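Local coordinates for putative exported protein (Bordetella pertussis Tohama I, PDB 2PFY) that binds pyroglutamic acid and probably serves as the extracytoplasmic solute receptor of a tripartite ATP-independent periplasmic transporter, at residues D25-A30 / Q227-A232; L114-P119 / A234-R239. All coordinates share one frame; numbering follows the deposited sequence.

Contact 1. Residues D25-A30 / Q227-A232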
loop_
_atom_site.group_PDB
_atom_site.type_symbol
_atom_site.label_atom_id
_atom_site.label_comp_id
_atom_site.label_asym_id
_atom_site.label_seq_id
_atom_site.Cartn_x
_atom_site.Cartn_y
_atom_site.Cartn_z
ATOM N N ASP A 25 12.525 -13.098 -10.595
ATOM C CA ASP A 25 12.932 -14.448 -10.986
ATOM C C ASP A 25 12.238 -14.912 -12.259
ATOM O O ASP A 25 12.881 -15.535 -13.114
ATOM C CB ASP A 25 12.641 -15.480 -9.876
ATOM C CG ASP A 25 13.620 -15.395 -8.731
ATOM O OD1 ASP A 25 14.731 -14.857 -8.912
ATOM O OD2 ASP A 25 13.256 -15.869 -7.630
ATOM N N GLU A 26 10.940 -14.638 -12.367
ATOM C CA GLU A 26 10.159 -15.053 -13.527
ATOM C C GLU A 26 10.555 -14.291 -14.793
ATOM O O GLU A 26 10.568 -14.873 -15.875
ATOM C CB GLU A 26 8.658 -14.991 -13.237
ATOM C CG GLU A 26 8.251 -16.223 -12.336
ATOM C CD GLU A 26 6.788 -16.254 -11.898
ATOM O OE1 GLU A 26 5.977 -15.343 -12.254
ATOM O OE2 GLU A 26 6.459 -17.208 -11.162
ATOM N N VAL A 27 10.927 -13.015 -14.655
ATOM C CA VAL A 27 11.435 -12.225 -15.771
ATOM C C VAL A 27 12.752 -12.832 -16.281
ATOM O O VAL A 27 13.003 -12.942 -17.511
ATOM C CB VAL A 27 11.611 -10.707 -15.392
ATOM C CG1 VAL A 27 12.419 -9.943 -16.432
ATOM C CG2 VAL A 27 10.259 -10.013 -15.231
ATOM N N LYS A 28 13.605 -13.239 -15.364
ATOM C CA LYS A 28 14.908 -13.762 -15.747
ATOM C C LYS A 28 14.771 -15.086 -16.509
ATOM O O LYS A 28 15.481 -15.319 -17.509
ATOM C CB LYS A 28 15.786 -13.975 -14.507
ATOM C CG LYS A 28 17.221 -14.339 -14.849
ATOM C CD LYS A 28 18.076 -14.481 -13.614
ATOM C CE LYS A 28 19.417 -15.112 -13.948
ATOM N NZ LYS A 28 20.036 -15.633 -12.694
ATOM N N ALA A 29 13.879 -15.949 -16.023
ATOM C CA ALA A 29 13.644 -17.246 -16.658
ATOM C C ALA A 29 12.934 -17.076 -17.996
ATOM O O ALA A 29 13.296 -17.713 -18.998
ATOM C CB ALA A 29 12.865 -18.182 -15.704
ATOM N N ALA A 30 11.944 -16.205 -18.035
ATOM C CA ALA A 30 11.163 -15.986 -19.236
ATOM C C ALA A 30 11.962 -15.337 -20.367
ATOM O O ALA A 30 11.670 -15.574 -21.536
ATOM C CB ALA A 30 9.929 -15.155 -18.910
ATOM N N GLN A 227 7.615 -7.498 -23.498
ATOM C CA GLN A 227 6.399 -8.283 -23.347
ATOM C C GLN A 227 6.565 -9.287 -22.222
ATOM O O GLN A 227 5.652 -9.448 -21.423
ATOM C CB GLN A 227 5.983 -8.974 -24.668
ATOM C CG GLN A 227 4.589 -9.659 -24.650
ATOM C CD GLN A 227 3.461 -8.686 -24.305
ATOM O OE1 GLN A 227 3.237 -7.737 -25.014
ATOM N NE2 GLN A 227 2.757 -8.931 -23.191
ATOM N N ALA A 228 7.729 -9.919 -22.124
ATOM C CA ALA A 228 7.978 -10.807 -21.008
ATOM C C ALA A 228 7.798 -10.080 -19.640
ATOM O O ALA A 228 7.195 -10.639 -18.692
ATOM C CB ALA A 228 9.361 -11.472 -21.126
ATOM N N VAL A 229 8.262 -8.837 -19.547
ATOM C CA VAL A 229 8.104 -8.070 -18.288
ATOM C C VAL A 229 6.629 -7.845 -17.967
ATOM O O VAL A 229 6.158 -8.040 -16.805
ATOM C CB VAL A 229 8.845 -6.715 -18.357
ATOM C CG1 VAL A 229 8.483 -5.789 -17.124
ATOM C CG2 VAL A 229 10.332 -6.944 -18.414
ATOM N N LEU A 230 5.889 -7.420 -18.985
ATOM C CA LEU A 230 4.467 -7.190 -18.789
ATOM C C LEU A 230 3.709 -8.468 -18.410
ATOM O O LEU A 230 2.847 -8.422 -17.535
ATOM C CB LEU A 230 3.840 -6.454 -19.976
ATOM C CG LEU A 230 4.363 -5.018 -20.199
ATOM C CD1 LEU A 230 3.608 -4.351 -21.331
ATOM C CD2 LEU A 230 4.222 -4.164 -18.946
ATOM N N ASP A 231 4.066 -9.603 -19.019
ATOM C CA ASP A 231 3.410 -10.881 -18.752
ATOM C C ASP A 231 3.776 -11.375 -17.349
ATOM O O ASP A 231 2.921 -11.886 -16.591
ATOM C CB ASP A 231 3.843 -11.928 -19.797
ATOM C CG ASP A 231 3.244 -11.665 -21.192
ATOM O OD1 ASP A 231 2.383 -10.757 -21.356
ATOM O OD2 ASP A 231 3.654 -12.375 -22.137
ATOM N N ALA A 232 5.050 -11.248 -16.998
ATOM C CA ALA A 232 5.454 -11.619 -15.644
ATOM C C ALA A 232 4.709 -10.724 -14.622
ATOM O O ALA A 232 4.279 -11.198 -13.562
ATOM C CB ALA A 232 6.964 -11.568 -15.480
HETATM O O HOH W 1 5.740 -12.817 -11.915
#
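Glu26 OE1 is gripped by two partners: a water donates to it, its oxygen 2.6 Å from Glu26 OE1, and Arg239, two turns beyond Ala232 on helix 223-257, forms a salt bridge to the same oxygen. The water also donates to the backbone, lying 2.7 Å from Ala232 O, and so bridges segments 25-30 and 227-232, between which no direct hydrogen bond forms. Beyond CG the glutamate runs out straight (chi2 177°), which carries its carboxylate past the helix surface to the water. The other oxygen, OE2, accepts from Gln22 one turn earlier in its own helix, so both carboxylate oxygens are held, which should restrict its rotation.

Helix 15-30 and the long helix 223-257 run roughly antiparallel here, at 141° between segment directions, with the two axes 9.2 Å apart at closest approach. They lie side by side against the larger mixed sheet of this family 7 solute-binding protein: Val27 rests on Leu35 and Ile37 of the edge strand 35-40, and Val229 reaches Leu35 as well.

Small side chains allow the approach. Val27 splits its two methyls between two partners. With CG1 anti to the backbone N (chi1 167°), CG2 is turned to Ala232 CB, 3.7 Å from Val27 CG2, while Val27 CG1 lies 4.2 Å from Val229 CG2. Near the C-terminal end of helix 15-30 two methyls face each other, Ala30 CB being 4.3 Å from Ala228 CB, in a more exposed part of the interface. Phe23, one turn before Val27, also packs on Val229 and Ala232. Within helix 223-257, Gln227 NE2 donates to Asp231 OD1 at 2.6 Å, coming from above the carboxylate plane.

Contact 2. Residues L114-P119 / A234-R239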
loop_
_atom_site.group_PDB
_atom_site.type_symbol
_atom_site.label_atom_id
_atom_site.label_comp_id
_atom_site.label_asym_id
_atom_site.label_seq_id
_atom_site.Cartn_x
_atom_site.Cartn_y
_atom_site.Cartn_z
ATOM N N LEU A 114 3.539 1.516 -15.576
ATOM C CA LEU A 114 2.892 0.702 -14.560
ATOM C C LEU A 114 3.013 -0.748 -14.987
ATOM O O LEU A 114 2.474 -1.143 -16.010
ATOM C CB LEU A 114 1.425 1.147 -14.384
ATOM C CG LEU A 114 0.323 0.427 -13.545
ATOM C CD1 LEU A 114 0.807 -0.537 -12.472
ATOM C CD2 LEU A 114 -0.635 1.482 -12.964
ATOM N N VAL A 115 3.781 -1.527 -14.230
ATOM C CA VAL A 115 4.006 -2.918 -14.568
ATOM C C VAL A 115 2.912 -3.794 -13.918
ATOM O O VAL A 115 2.177 -4.508 -14.626
ATOM C CB VAL A 115 5.425 -3.373 -14.161
ATOM C CG1 VAL A 115 5.612 -4.868 -14.424
ATOM C CG2 VAL A 115 6.508 -2.502 -14.883
ATOM N N TYR A 116 2.785 -3.757 -12.591
ATOM C CA TYR A 116 1.692 -4.507 -11.954
ATOM C C TYR A 116 1.362 -3.921 -10.580
ATOM O O TYR A 116 2.156 -3.153 -10.045
ATOM C CB TYR A 116 2.008 -6.018 -11.880
ATOM C CG TYR A 116 2.975 -6.419 -10.759
ATOM C CD1 TYR A 116 2.513 -6.643 -9.435
ATOM C CD2 TYR A 116 4.341 -6.581 -11.018
ATOM C CE1 TYR A 116 3.435 -6.990 -8.393
ATOM C CE2 TYR A 116 5.261 -6.971 -10.004
ATOM C CZ TYR A 116 4.775 -7.164 -8.698
ATOM O OH TYR A 116 5.650 -7.519 -7.712
ATOM N N GLY A 117 0.180 -4.286 -10.053
ATOM C CA GLY A 117 -0.280 -3.938 -8.710
ATOM C C GLY A 117 -0.519 -5.170 -7.847
ATOM O O GLY A 117 -0.676 -6.290 -8.352
ATOM N N SER A 118 -0.519 -4.979 -6.526
ATOM C CA SER A 118 -0.975 -6.022 -5.604
ATOM C C SER A 118 -1.445 -5.317 -4.367
ATOM O O SER A 118 -0.951 -4.232 -4.047
ATOM C CB SER A 118 0.136 -7.019 -5.252
ATOM O OG SER A 118 0.433 -7.841 -6.359
ATOM N N PRO A 119 -2.454 -5.902 -3.692
ATOM C CA PRO A 119 -3.005 -5.229 -2.519
ATOM C C PRO A 119 -2.305 -5.648 -1.214
ATOM O O PRO A 119 -1.825 -6.774 -1.080
ATOM C CB PRO A 119 -4.473 -5.716 -2.523
ATOM C CG PRO A 119 -4.352 -7.165 -3.010
ATOM C CD PRO A 119 -3.226 -7.120 -4.048
ATOM N N ALA A 234 1.668 -9.379 -15.079
ATOM C CA ALA A 234 0.294 -9.893 -15.036
ATOM C C ALA A 234 0.187 -11.076 -14.046
ATOM O O ALA A 234 -0.746 -11.126 -13.259
ATOM C CB ALA A 234 -0.173 -10.315 -16.492
ATOM N N LYS A 235 1.129 -12.017 -14.104
ATOM C CA LYS A 235 1.170 -13.175 -13.215
ATOM C C LYS A 235 1.370 -12.729 -11.763
ATOM O O LYS A 235 0.777 -13.297 -10.837
ATOM C CB LYS A 235 2.318 -14.110 -13.622
ATOM C CG LYS A 235 1.961 -15.127 -14.762
ATOM C CD LYS A 235 3.020 -16.265 -14.861
ATOM C CE LYS A 235 2.689 -17.537 -13.996
ATOM N NZ LYS A 235 3.372 -17.680 -12.626
ATOM N N ALA A 236 2.213 -11.715 -11.572
ATOM C CA ALA A 236 2.432 -11.137 -10.232
ATOM C C ALA A 236 1.178 -10.481 -9.645
ATOM O O ALA A 236 0.915 -10.595 -8.443
ATOM C CB ALA A 236 3.622 -10.151 -10.244
ATOM N N GLU A 237 0.406 -9.806 -10.485
ATOM C CA GLU A 237 -0.789 -9.128 -10.035
ATOM C C GLU A 237 -1.807 -10.180 -9.547
ATOM O O GLU A 237 -2.411 -10.032 -8.469
ATOM C CB GLU A 237 -1.343 -8.215 -11.149
ATOM C CG GLU A 237 -2.627 -7.429 -10.788
ATOM C CD GLU A 237 -2.749 -6.110 -11.522
ATOM O OE1 GLU A 237 -1.708 -5.472 -11.832
ATOM O OE2 GLU A 237 -3.903 -5.700 -11.803
ATOM N N ILE A 238 -1.965 -11.245 -10.328
ATOM C CA ILE A 238 -2.860 -12.351 -9.951
ATOM C C ILE A 238 -2.372 -13.004 -8.641
ATOM O O ILE A 238 -3.164 -13.205 -7.713
ATOM C CB ILE A 238 -3.009 -13.389 -11.109
ATOM C CG1 ILE A 238 -3.670 -12.727 -12.334
ATOM C CG2 ILE A 238 -3.785 -14.660 -10.621
ATOM C CD1 ILE A 238 -3.405 -13.455 -13.671
ATOM N N ARG A 239 -1.081 -13.323 -8.576
ATOM C CA ARG A 239 -0.472 -13.958 -7.400
ATOM C C ARG A 239 -0.678 -13.054 -6.182
ATOM O O ARG A 239 -0.978 -13.537 -5.073
ATOM C CB ARG A 239 1.028 -14.205 -7.671
ATOM C CG ARG A 239 1.802 -14.940 -6.598
ATOM C CD ARG A 239 3.354 -14.911 -6.890
ATOM N NE ARG A 239 3.532 -15.211 -8.255
ATOM C CZ ARG A 239 4.218 -14.540 -9.167
ATOM N NH1 ARG A 239 5.008 -13.483 -8.925
ATOM N NH2 ARG A 239 4.127 -15.034 -10.360
#
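Strand 114-119 and helix segment 234-239 run almost exactly parallel, 4° apart in direction, with axes 6.9 Å apart at closest approach; Gly117 and Glu237 bring their CA atoms to 5.4 Å. The strand is an edge of the larger mixed sheet, and a classic beta bulge sets Val115 and Tyr116 both opposite Val211 of strand 208-214. The backbones also meet directly, Glu237 CA lying 3.3 Å from Gly117 O in a CA-H...O contact.

Tyr116 turns one ring face to the helix. Its CG sits between the backbone N and the carbonyl carbon (chi1 78°), and that face receives the methyl of Ala236 in a well-centred CH-pi contact: Ala236 CB stands 3.4 Å from the centroid of the Tyr116 ring, 6° off its normal. Phe23 of helix 15-30 meets the same ring with its plane inclined.

Glu237 sends its extended side chain, CG anti to the backbone N, back to the strand. Glu237 OE1 accepts a nearly straight bond from Gly117 N at 2.9 Å, reached from above the carboxylate plane, while CG passes along Gly117 O. The second oxygen, OE2, takes a salt bridge from Arg100 and a hydrogen bond from Trp96, both of helix 89-108. Ser118 OG is occupied by its own strand, donating to Gly117 O.

One carboxylate thus satisfies a buried peptide N-H on the sheet edge, and its negative charge, probably balanced by Arg100, joins the strand to two helices.

In the fold
Both contacts draw on helix 223-257, whose residues 227-232 meet helix 15-30 and whose next turns meet strand 112-119; their centres lie about 12 Å apart. Charge connects them: Glu26 OE1 of contact 1 is 2.7 Å from Arg239 NH2 of contact 2, and Lys235 NZ adds a long, weak ion pair to Glu26 OE2. There is packing too, Val115 CG1 lying 4.0 Å from Val229 O, while Phe23 packs against side chains of both. Contact 1 is the more peripheral, its centre about 23 Å from that of the chain, against about 13 Å for contact 2. Neither contributes a residue to the pyroglutamic acid pocket, but the strand of contact 2 leads toward Trp120 of that pocket, and the Ser118 side chain is about 12 Å from the ligand.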